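Local structure of DNA alpha-glucosyltransferase (Enterobacteria phage T4, 1XV5) at residues T18-E23 / V111-D116; R25-K30 / E394-I399; I138-H141 / F147-V150. The protein belongs to the GT-B clan of glycosyltransferases, two-lobed enzymes whose halves are each built round a Rossmann-like parallel sheet flanked by helices. All coordinates share one frame; numbering follows the deposited sequence.

Contact 1 (T18-E23 / V111-D116); sequences TKFSLE and VVYQHD. With UDP (uridine-5'-diphosphate), chain C; EDO (1,2-ethanediol), chain D.
Phe-20, on segment 18-23 of helix 17-30, packs against Tyr-113 of strand 109-114 and His-115 of the loop that follows. At the start of the helix segment, Thr-18 OG1 is tied back to the backbone N of Gly-14. The aliphatic part of Lys-19 lines the ligand pocket: its CG lies 3.6 Å from O3' of UDP, and a bend at the second torsion (chi2 58°) carries the amine back along the helix. There NZ forms a salt bridge of 2.8 Å with Glu-23 one turn on, on the anti lone pair of Glu-23 OE1.

Phe-20 is swung to the sheet side by a CG anti to the backbone N. Its edge points at the face of Tyr-113 in a tilted T-shaped pair, centroids 4.9 Å apart and planes at 57°; CZ sits 3.6 Å above the tyrosine plane, toward the rim. His-115 reaches one face of Phe-20 with CE1, the two planes meeting at 55° as neither a stack nor a T, and their tightest carbon pair is too close to be trusted. The imidazole NE2 is hydrogen-bonded to Asn-82 OD1, and ND1 to a glycerol that probably came from the crystallisation liquor, while the tyrosine hydroxyl meets the side-chain amide of Gln-395. Farther along, Glu-23 OE2 accepts from the backbone N of Asp-180, so each carboxylate oxygen has its own partner. A buried aromatic cluster thus joins helix 17-30, whose Lys-19 borders the UDP pocket, to a strand of the Rossmann-like sheet and its following loop, near the interdomain cleft of a GT-B enzyme.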
loop_
_atom_site.group_PDB
_atom_site.type_symbol
_atom_site.label_atom_id
_atom_site.label_comp_id
_atom_site.label_asym_id
_atom_site.label_seq_id
_atom_site.Cartn_x
_atom_site.Cartn_y
_atom_site.Cartn_z
ATOM N N THR A 18 0.394 -2.301 7.265
ATOM C CA THR A 18 -0.478 -3.215 7.984
ATOM C C THR A 18 -1.029 -4.242 6.998
ATOM O O THR A 18 -1.038 -5.441 7.274
ATOM C CB THR A 18 -1.633 -2.450 8.659
ATOM O OG1 THR A 18 -1.113 -1.714 9.773
ATOM C CG2 THR A 18 -2.716 -3.409 9.137
ATOM N N LYS A 19 -1.481 -3.762 5.845
ATOM C CA LYS A 19 -2.020 -4.638 4.812
ATOM C C LYS A 19 -0.976 -5.679 4.404
ATOM O O LYS A 19 -1.267 -6.872 4.328
ATOM C CB LYS A 19 -2.432 -3.810 3.593
ATOM C CG LYS A 19 -2.971 -4.629 2.433
ATOM C CD LYS A 19 -4.179 -5.455 2.840
ATOM C CE LYS A 19 -4.803 -6.121 1.623
ATOM N NZ LYS A 19 -5.897 -7.048 1.988
ATOM N N PHE A 20 0.240 -5.216 4.137
ATOM C CA PHE A 20 1.321 -6.111 3.749
ATOM C C PHE A 20 1.554 -7.151 4.841
ATOM O O PHE A 20 1.650 -8.343 4.565
ATOM C CB PHE A 20 2.613 -5.322 3.526
ATOM C CG PHE A 20 3.809 -6.187 3.246
ATOM C CD1 PHE A 20 4.048 -6.676 1.967
ATOM C CD2 PHE A 20 4.693 -6.523 4.269
ATOM C CE1 PHE A 20 5.148 -7.486 1.707
ATOM C CE2 PHE A 20 5.802 -7.336 4.021
ATOM C CZ PHE A 20 6.032 -7.817 2.742
ATOM N N SER A 21 1.643 -6.688 6.084
ATOM C CA SER A 21 1.882 -7.591 7.202
ATOM C C SER A 21 0.813 -8.674 7.325
ATOM O O SER A 21 1.124 -9.822 7.639
ATOM C CB SER A 21 1.978 -6.794 8.506
ATOM O OG SER A 21 3.109 -5.936 8.478
ATOM N N LEU A 22 -0.441 -8.314 7.071
ATOM C CA LEU A 22 -1.530 -9.278 7.164
ATOM C C LEU A 22 -1.498 -10.264 6.000
ATOM O O LEU A 22 -1.735 -11.459 6.183
ATOM C CB LEU A 22 -2.876 -8.548 7.214
ATOM C CG LEU A 22 -3.060 -7.621 8.424
ATOM C CD1 LEU A 22 -4.422 -6.942 8.362
ATOM C CD2 LEU A 22 -2.930 -8.425 9.710
ATOM N N GLU A 23 -1.200 -9.765 4.804
ATOM C CA GLU A 23 -1.121 -10.622 3.624
ATOM C C GLU A 23 0.084 -11.548 3.763
ATOM O O GLU A 23 0.050 -12.699 3.330
ATOM C CB GLU A 23 -0.987 -9.768 2.357
ATOM C CG GLU A 23 -2.242 -8.980 2.028
ATOM C CD GLU A 23 -3.360 -9.858 1.493
ATOM O OE1 GLU A 23 -4.529 -9.423 1.533
ATOM O OE2 GLU A 23 -3.075 -10.978 1.018
ATOM N N VAL A 111 14.788 -10.084 8.744
ATOM C CA VAL A 111 14.451 -9.561 7.432
ATOM C C VAL A 111 13.833 -8.177 7.587
ATOM O O VAL A 111 12.869 -7.997 8.332
ATOM C CB VAL A 111 13.445 -10.483 6.719
ATOM C CG1 VAL A 111 13.151 -9.951 5.326
ATOM C CG2 VAL A 111 14.002 -11.898 6.653
ATOM N N VAL A 112 14.391 -7.198 6.889
ATOM C CA VAL A 112 13.870 -5.845 6.975
ATOM C C VAL A 112 13.296 -5.371 5.650
ATOM O O VAL A 112 13.971 -5.394 4.621
ATOM C CB VAL A 112 14.959 -4.855 7.418
ATOM C CG1 VAL A 112 14.392 -3.445 7.443
ATOM C CG2 VAL A 112 15.481 -5.244 8.796
ATOM N N TYR A 113 12.036 -4.952 5.690
ATOM C CA TYR A 113 11.351 -4.445 4.508
ATOM C C TYR A 113 11.161 -2.942 4.658
ATOM O O TYR A 113 10.620 -2.480 5.668
ATOM C CB TYR A 113 9.963 -5.078 4.367
ATOM C CG TYR A 113 9.909 -6.468 3.771
ATOM C CD1 TYR A 113 9.712 -6.652 2.400
ATOM C CD2 TYR A 113 9.990 -7.599 4.583
ATOM C CE1 TYR A 113 9.584 -7.934 1.855
ATOM C CE2 TYR A 113 9.866 -8.882 4.052
ATOM C CZ TYR A 113 9.659 -9.042 2.689
ATOM O OH TYR A 113 9.500 -10.303 2.169
ATOM N N GLN A 114 11.613 -2.179 3.669
ATOM C CA GLN A 114 11.413 -0.740 3.701
ATOM C C GLN A 114 10.214 -0.507 2.797
ATOM O O GLN A 114 10.312 -0.625 1.576
ATOM C CB GLN A 114 12.622 0.020 3.161
ATOM C CG GLN A 114 12.373 1.516 3.146
ATOM C CD GLN A 114 11.825 2.004 4.474
ATOM O OE1 GLN A 114 12.515 1.963 5.497
ATOM N NE2 GLN A 114 10.579 2.454 4.470
ATOM N N HIS A 115 9.083 -0.180 3.412
ATOM C CA HIS A 115 7.831 0.018 2.692
ATOM C C HIS A 115 7.530 1.432 2.224
ATOM O O HIS A 115 6.570 1.643 1.477
ATOM C CB HIS A 115 6.682 -0.477 3.567
ATOM C CG HIS A 115 6.705 -1.954 3.805
ATOM N ND1 HIS A 115 6.375 -2.868 2.827
ATOM C CD2 HIS A 115 7.053 -2.677 4.895
ATOM C CE1 HIS A 115 6.520 -4.091 3.305
ATOM N NE2 HIS A 115 6.932 -4.002 4.558
ATOM N N ASP A 116 8.337 2.396 2.648
ATOM C CA ASP A 116 8.097 3.781 2.264
ATOM C C ASP A 116 8.960 4.266 1.103
ATOM O O ASP A 116 9.916 3.599 0.703
ATOM C CB ASP A 116 8.241 4.678 3.493
ATOM C CG ASP A 116 7.134 4.435 4.510
ATOM O OD1 ASP A 116 7.294 4.823 5.687
ATOM O OD2 ASP A 116 6.091 3.853 4.126
HETATM N N1 UDP C . -6.975 1.483 3.502
HETATM C C2 UDP C . -8.062 1.202 4.305
HETATM N N3 UDP C . -8.709 2.303 4.807
HETATM C C4 UDP C . -8.388 3.629 4.581
HETATM C C5 UDP C . -7.258 3.834 3.728
HETATM C C6 UDP C . -6.604 2.778 3.232
HETATM O O2 UDP C . -8.428 0.063 4.547
HETATM O O4 UDP C . -9.067 4.513 5.102
HETATM C "C1'" UDP C . -6.226 0.347 2.953
HETATM C "C2'" UDP C . -6.175 0.290 1.431
HETATM O "O2'" UDP C . -7.360 -0.266 0.902
HETATM C "C3'" UDP C . -4.936 -0.575 1.238
HETATM C "C4'" UDP C . -4.004 -0.021 2.314
HETATM O "O4'" UDP C . -4.881 0.475 3.361
HETATM O "O3'" UDP C . -5.260 -1.935 1.527
HETATM C "C5'" UDP C . -3.087 1.096 1.855
HETATM O "O5'" UDP C . -1.992 0.552 1.128
HETATM P PA UDP C . -1.464 1.182 -0.239
HETATM O O1A UDP C . -0.332 0.328 -0.655
HETATM O O2A UDP C . -2.616 1.361 -1.162
HETATM O O3A UDP C . -0.921 2.678 0.144
HETATM P PB UDP C . -0.218 3.272 1.500
HETATM O O1B UDP C . 0.767 4.292 1.056
HETATM O O2B UDP C . -1.295 3.667 2.434
HETATM O O3B UDP C . 0.570 2.037 2.113
HETATM C C1 EDO D . 2.637 4.744 5.243
HETATM O O1 EDO D . 3.893 4.443 5.878
HETATM C C2 EDO D . 1.816 3.474 4.981
HETATM O O2 EDO D . 2.452 2.619 4.016
#

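Contact 2 (R25-K30 / E394-I399); sequences RDWFIK and EQFDII
Trp-27 and Phe-396 approach with their side chains at about a right angle, and the outer rim of the indole does the touching. Its CH2 lies 3.6 Å from CB of Phe-396, while CZ3 comes within 3.7 Å of Phe-396 CD2, an atom that falls near the indole plane, at its edge. The two six-membered rings have centroids 5.6 Å apart and planes at 51°, too oblique for either a stack or a T-shaped pair. Both side chains leave their helices with CG anti to the backbone N (chi1 -177° for Trp-27), which aims each across the gap between the helices.

Phe-28 comes in from a different direction. Its CB does not point at the other helix, but the ring's far end returns to it, and CE2 meets the edge of Phe-396 at 3.9 Å from CD2, close to that ring's plane. The indole braces this ring from within its own helix, with Trp-27 CE3 3.8 Å above the centre of one Phe-28 face. Three aromatic groups therefore meet by apolar contact, with no hydrogen bond between the segments.

Beyond them, Phe-392 meets Trp-27, and His-33 and Met-2 lie against Phe-396. The two helices lie side by side on the N-terminal parallel sheet: Phe-28 rests on Ile-4 of strand 3-8 and Val-35 of strand 34-40, and helix 388-399 touches Phe-139 of strand 137-140 through Gln-395, Ile-398 and Ile-399.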
loop_
_atom_site.group_PDB
_atom_site.type_symbol
_atom_site.label_atom_id
_atom_site.label_comp_id
_atom_site.label_asym_id
_atom_site.label_seq_id
_atom_site.Cartn_x
_atom_site.Cartn_y
_atom_site.Cartn_z
ATOM N N ARG A 25 1.340 -12.623 6.632
ATOM C CA ARG A 25 0.963 -13.641 7.602
ATOM C C ARG A 25 0.141 -14.717 6.901
ATOM O O ARG A 25 0.405 -15.908 7.055
ATOM C CB ARG A 25 0.146 -13.013 8.738
ATOM C CG ARG A 25 -0.566 -14.016 9.635
ATOM C CD ARG A 25 -1.226 -13.317 10.820
ATOM N NE ARG A 25 -1.992 -14.238 11.658
ATOM C CZ ARG A 25 -3.202 -14.696 11.354
ATOM N NH1 ARG A 25 -3.821 -15.534 12.176
ATOM N NH2 ARG A 25 -3.805 -14.304 10.239
ATOM N N ASP A 26 -0.845 -14.297 6.115
ATOM C CA ASP A 26 -1.700 -15.245 5.404
ATOM C C ASP A 26 -0.913 -16.185 4.498
ATOM O O ASP A 26 -1.186 -17.384 4.450
ATOM C CB ASP A 26 -2.752 -14.515 4.559
ATOM C CG ASP A 26 -3.839 -13.864 5.394
ATOM O OD1 ASP A 26 -4.024 -14.258 6.566
ATOM O OD2 ASP A 26 -4.525 -12.965 4.868
ATOM N N TRP A 27 0.059 -15.643 3.770
ATOM C CA TRP A 27 0.850 -16.472 2.869
ATOM C C TRP A 27 1.655 -17.514 3.644
ATOM O O TRP A 27 1.657 -18.688 3.286
ATOM C CB TRP A 27 1.799 -15.611 2.028
ATOM C CG TRP A 27 2.575 -16.421 1.023
ATOM C CD1 TRP A 27 2.171 -16.782 -0.234
ATOM C CD2 TRP A 27 3.856 -17.027 1.222
ATOM N NE1 TRP A 27 3.124 -17.580 -0.827
ATOM C CE2 TRP A 27 4.169 -17.744 0.045
ATOM C CE3 TRP A 27 4.773 -17.036 2.282
ATOM C CZ2 TRP A 27 5.359 -18.463 -0.102
ATOM C CZ3 TRP A 27 5.958 -17.753 2.136
ATOM C CH2 TRP A 27 6.238 -18.455 0.952
ATOM N N PHE A 28 2.331 -17.088 4.709
ATOM C CA PHE A 28 3.125 -18.024 5.498
ATOM C C PHE A 28 2.279 -19.136 6.106
ATOM O O PHE A 28 2.678 -20.302 6.083
ATOM C CB PHE A 28 3.901 -17.294 6.600
ATOM C CG PHE A 28 5.189 -16.688 6.127
ATOM C CD1 PHE A 28 5.270 -15.331 5.830
ATOM C CD2 PHE A 28 6.317 -17.481 5.946
ATOM C CE1 PHE A 28 6.457 -14.774 5.359
ATOM C CE2 PHE A 28 7.508 -16.935 5.476
ATOM C CZ PHE A 28 7.580 -15.580 5.181
ATOM N N ILE A 29 1.118 -18.781 6.649
ATOM C CA ILE A 29 0.227 -19.772 7.247
ATOM C C ILE A 29 -0.292 -20.706 6.158
ATOM O O ILE A 29 -0.358 -21.918 6.342
ATOM C CB ILE A 29 -0.986 -19.109 7.941
ATOM C CG1 ILE A 29 -0.520 -18.312 9.160
ATOM C CG2 ILE A 29 -1.999 -20.173 8.364
ATOM C CD1 ILE A 29 -1.650 -17.622 9.912
ATOM N N LYS A 30 -0.655 -20.126 5.022
ATOM C CA LYS A 30 -1.171 -20.888 3.896
ATOM C C LYS A 30 -0.133 -21.900 3.425
ATOM O O LYS A 30 -0.477 -22.990 2.960
ATOM C CB LYS A 30 -1.526 -19.931 2.753
ATOM C CG LYS A 30 -2.227 -20.570 1.567
ATOM C CD LYS A 30 -2.671 -19.497 0.579
ATOM C CE LYS A 30 -3.422 -20.090 -0.600
ATOM N NZ LYS A 30 -2.574 -21.047 -1.362
ATOM N N GLU A 394 8.740 -15.515 -4.368
ATOM C CA GLU A 394 9.975 -14.888 -4.821
ATOM C C GLU A 394 10.754 -14.365 -3.610
ATOM O O GLU A 394 11.961 -14.569 -3.498
ATOM C CB GLU A 394 9.670 -13.719 -5.768
ATOM C CG GLU A 394 10.914 -13.029 -6.325
ATOM C CD GLU A 394 10.593 -11.760 -7.103
ATOM O OE1 GLU A 394 9.725 -11.809 -8.001
ATOM O OE2 GLU A 394 11.216 -10.715 -6.815
ATOM N N GLN A 395 10.050 -13.696 -2.703
ATOM C CA GLN A 395 10.679 -13.135 -1.513
ATOM C C GLN A 395 11.169 -14.232 -0.575
ATOM O O GLN A 395 12.244 -14.122 0.007
ATOM C CB GLN A 395 9.694 -12.204 -0.795
ATOM C CG GLN A 395 9.227 -11.064 -1.701
ATOM C CD GLN A 395 8.048 -10.283 -1.159
ATOM O OE1 GLN A 395 7.294 -9.679 -1.926
ATOM N NE2 GLN A 395 7.885 -10.278 0.160
ATOM N N PHE A 396 10.382 -15.293 -0.442
ATOM C CA PHE A 396 10.757 -16.404 0.424
ATOM C C PHE A 396 12.059 -17.039 -0.062
ATOM O O PHE A 396 12.928 -17.386 0.739
ATOM C CB PHE A 396 9.637 -17.449 0.455
ATOM C CG PHE A 396 9.935 -18.633 1.333
ATOM C CD1 PHE A 396 10.618 -19.737 0.832
ATOM C CD2 PHE A 396 9.546 -18.638 2.669
ATOM C CE1 PHE A 396 10.909 -20.828 1.648
ATOM C CE2 PHE A 396 9.834 -19.729 3.495
ATOM C CZ PHE A 396 10.516 -20.823 2.979
ATOM N N ASP A 397 12.193 -17.187 -1.375
ATOM C CA ASP A 397 13.401 -17.778 -1.941
ATOM C C ASP A 397 14.626 -16.913 -1.665
ATOM O O ASP A 397 15.716 -17.427 -1.414
ATOM C CB ASP A 397 13.223 -17.996 -3.445
ATOM C CG ASP A 397 12.280 -19.141 -3.752
ATOM O OD1 ASP A 397 11.882 -19.294 -4.926
ATOM O OD2 ASP A 397 11.942 -19.896 -2.815
ATOM N N ILE A 398 14.439 -15.598 -1.705
ATOM C CA ILE A 398 15.525 -14.664 -1.444
ATOM C C ILE A 398 15.892 -14.686 0.040
ATOM O O ILE A 398 17.067 -14.620 0.403
ATOM C CB ILE A 398 15.121 -13.225 -1.838
ATOM C CG1 ILE A 398 14.991 -13.122 -3.359
ATOM C CG2 ILE A 398 16.144 -12.225 -1.308
ATOM C CD1 ILE A 398 14.447 -11.780 -3.845
ATOM N N ILE A 399 14.880 -14.786 0.895
ATOM C CA ILE A 399 15.101 -14.803 2.337
ATOM C C ILE A 399 15.849 -16.046 2.803
ATOM O O ILE A 399 16.732 -15.964 3.656
ATOM C CB ILE A 399 13.756 -14.716 3.101
ATOM C CG1 ILE A 399 13.112 -13.348 2.849
ATOM C CG2 ILE A 399 13.979 -14.948 4.591
ATOM C CD1 ILE A 399 11.749 -13.179 3.477
#

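Contact 3 (I138-H141 / F147-V150); sequences IFSH and FNKV
Phe-147 meets Ile-138 at the edge of its ring, with CE2 3.8 Å from the CG2 methyl and CZ almost as close. The methyl approaches near the ring plane, so it packs against the rim. Two residues along the strand, CB of Ser-140 reaches the same ring at CD2, also 3.8 Å away but from an oblique direction. The phenylalanine ring thus spans two alternate residues whose side chains start toward the helix, while the intervening Phe-139 turns its side chain away from this helix, toward helix 388-399.

These segments belong to the first strand and the helix of a beta-alpha-beta crossover, strand 137-140, helix 146-155 and strand 172-174, one of the units from which the Rossmann-like sheet is assembled. Val-172 of the returning strand touches Ile-138, Ser-140 and Asn-148, and Val-132 of helix 128-134 packs on both Ile-138 and Phe-147.

A single polar link sits beside the apolar one. Ser-140 OG donates to OD1 of Asn-148 over 2.7 Å; it meets the carbonyl at a C=O...O angle of 127° and stands 29° off the carbonyl plane. The serine hydroxyl lies between its own backbone N and carbonyl carbon (chi1 78°), which directs it at the helix. Asn-148 leaves its backbone at an angle to the strand, and its amide end then comes back to it. The same hydroxyl has a weak second bond to the backbone O of Ser-142, in the short connection that leads into the helix.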
loop_
_atom_site.group_PDB
_atom_site.type_symbol
_atom_site.label_atom_id
_atom_site.label_comp_id
_atom_site.label_asym_id
_atom_site.label_seq_id
_atom_site.Cartn_x
_atom_site.Cartn_y
_atom_site.Cartn_z
ATOM N N ILE A 138 17.493 -7.403 3.283
ATOM C CA ILE A 138 16.849 -6.096 3.181
ATOM C C ILE A 138 16.092 -5.963 1.862
ATOM O O ILE A 138 16.614 -6.328 0.809
ATOM C CB ILE A 138 17.893 -4.967 3.248
ATOM C CG1 ILE A 138 18.723 -5.104 4.526
ATOM C CG2 ILE A 138 17.201 -3.610 3.197
ATOM C CD1 ILE A 138 19.929 -4.185 4.561
ATOM N N PHE A 139 14.870 -5.435 1.931
ATOM C CA PHE A 139 14.029 -5.236 0.745
ATOM C C PHE A 139 13.567 -3.780 0.623
ATOM O O PHE A 139 13.336 -3.107 1.631
ATOM C CB PHE A 139 12.753 -6.081 0.808
ATOM C CG PHE A 139 12.959 -7.557 0.624
ATOM C CD1 PHE A 139 12.975 -8.410 1.723
ATOM C CD2 PHE A 139 13.043 -8.109 -0.651
ATOM C CE1 PHE A 139 13.064 -9.792 1.555
ATOM C CE2 PHE A 139 13.134 -9.488 -0.829
ATOM C CZ PHE A 139 13.141 -10.332 0.276
ATOM N N SER A 140 13.413 -3.311 -0.615
ATOM C CA SER A 140 12.920 -1.959 -0.876
ATOM C C SER A 140 12.092 -1.992 -2.160
ATOM O O SER A 140 12.194 -2.932 -2.944
ATOM C CB SER A 140 14.070 -0.963 -1.035
ATOM O OG SER A 140 14.675 -1.067 -2.311
ATOM N N HIS A 141 11.281 -0.961 -2.373
ATOM C CA HIS A 141 10.427 -0.885 -3.559
ATOM C C HIS A 141 11.164 -0.504 -4.842
ATOM O O HIS A 141 10.647 -0.719 -5.940
ATOM C CB HIS A 141 9.301 0.130 -3.342
ATOM C CG HIS A 141 8.194 -0.355 -2.459
ATOM N ND1 HIS A 141 7.369 -1.404 -2.803
ATOM C CD2 HIS A 141 7.752 0.093 -1.261
ATOM C CE1 HIS A 141 6.464 -1.578 -1.857
ATOM N NE2 HIS A 141 6.674 -0.681 -0.909
ATOM N N PHE A 147 15.657 5.358 -0.235
ATOM C CA PHE A 147 16.220 4.429 0.740
ATOM C C PHE A 147 17.549 3.871 0.240
ATOM O O PHE A 147 18.540 3.858 0.971
ATOM C CB PHE A 147 15.252 3.271 1.003
ATOM C CG PHE A 147 15.802 2.218 1.932
ATOM C CD1 PHE A 147 15.909 2.460 3.299
ATOM C CD2 PHE A 147 16.230 0.994 1.435
ATOM C CE1 PHE A 147 16.437 1.496 4.158
ATOM C CE2 PHE A 147 16.762 0.022 2.284
ATOM C CZ PHE A 147 16.866 0.273 3.648
ATOM N N ASN A 148 17.560 3.416 -1.011
ATOM C CA ASN A 148 18.759 2.844 -1.625
ATOM C C ASN A 148 19.844 3.866 -1.955
ATOM O O ASN A 148 21.017 3.670 -1.630
ATOM C CB ASN A 148 18.397 2.106 -2.925
ATOM C CG ASN A 148 17.766 0.748 -2.682
ATOM O OD1 ASN A 148 16.784 0.625 -1.952
ATOM N ND2 ASN A 148 18.325 -0.285 -3.313
ATOM N N LYS A 149 19.446 4.956 -2.602
ATOM C CA LYS A 149 20.390 5.979 -3.039
ATOM C C LYS A 149 20.785 7.062 -2.046
ATOM O O LYS A 149 21.829 7.693 -2.206
ATOM C CB LYS A 149 19.866 6.636 -4.318
ATOM C CG LYS A 149 19.658 5.660 -5.472
ATOM C CD LYS A 149 20.956 4.948 -5.836
ATOM C CE LYS A 149 20.766 4.014 -7.018
ATOM N NZ LYS A 149 22.044 3.369 -7.425
ATOM N N VAL A 150 19.973 7.288 -1.023
ATOM C CA VAL A 150 20.306 8.323 -0.057
ATOM C C VAL A 150 20.690 7.779 1.314
ATOM O O VAL A 150 21.825 7.956 1.756
ATOM C CB VAL A 150 19.141 9.331 0.100
ATOM C CG1 VAL A 150 19.528 10.430 1.076
ATOM C CG2 VAL A 150 18.796 9.936 -1.254
#

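Contacts 1 and 2 use the same helix 17-30, about two turns apart, with their centres about 12 Å from each other, and helix 388-399 spans both: Ile-399 CG2 is 3.7 Å from Val-111 CG2. Contact 3 belongs to the next strand of the same sheet, its centre about 14 Å from that of contact 1 and about 20 Å from that of contact 2. Strands 109-114 and 137-140 are joined by backbone bonds, Gln-114 N to Phe-139 O at 2.8 Å among them. Phe-139 links all three, its ring stacked on Tyr-113 and packed against Ile-398 and Ile-399. Of the three, contact 1 borders the UDP pocket, through Lys-19.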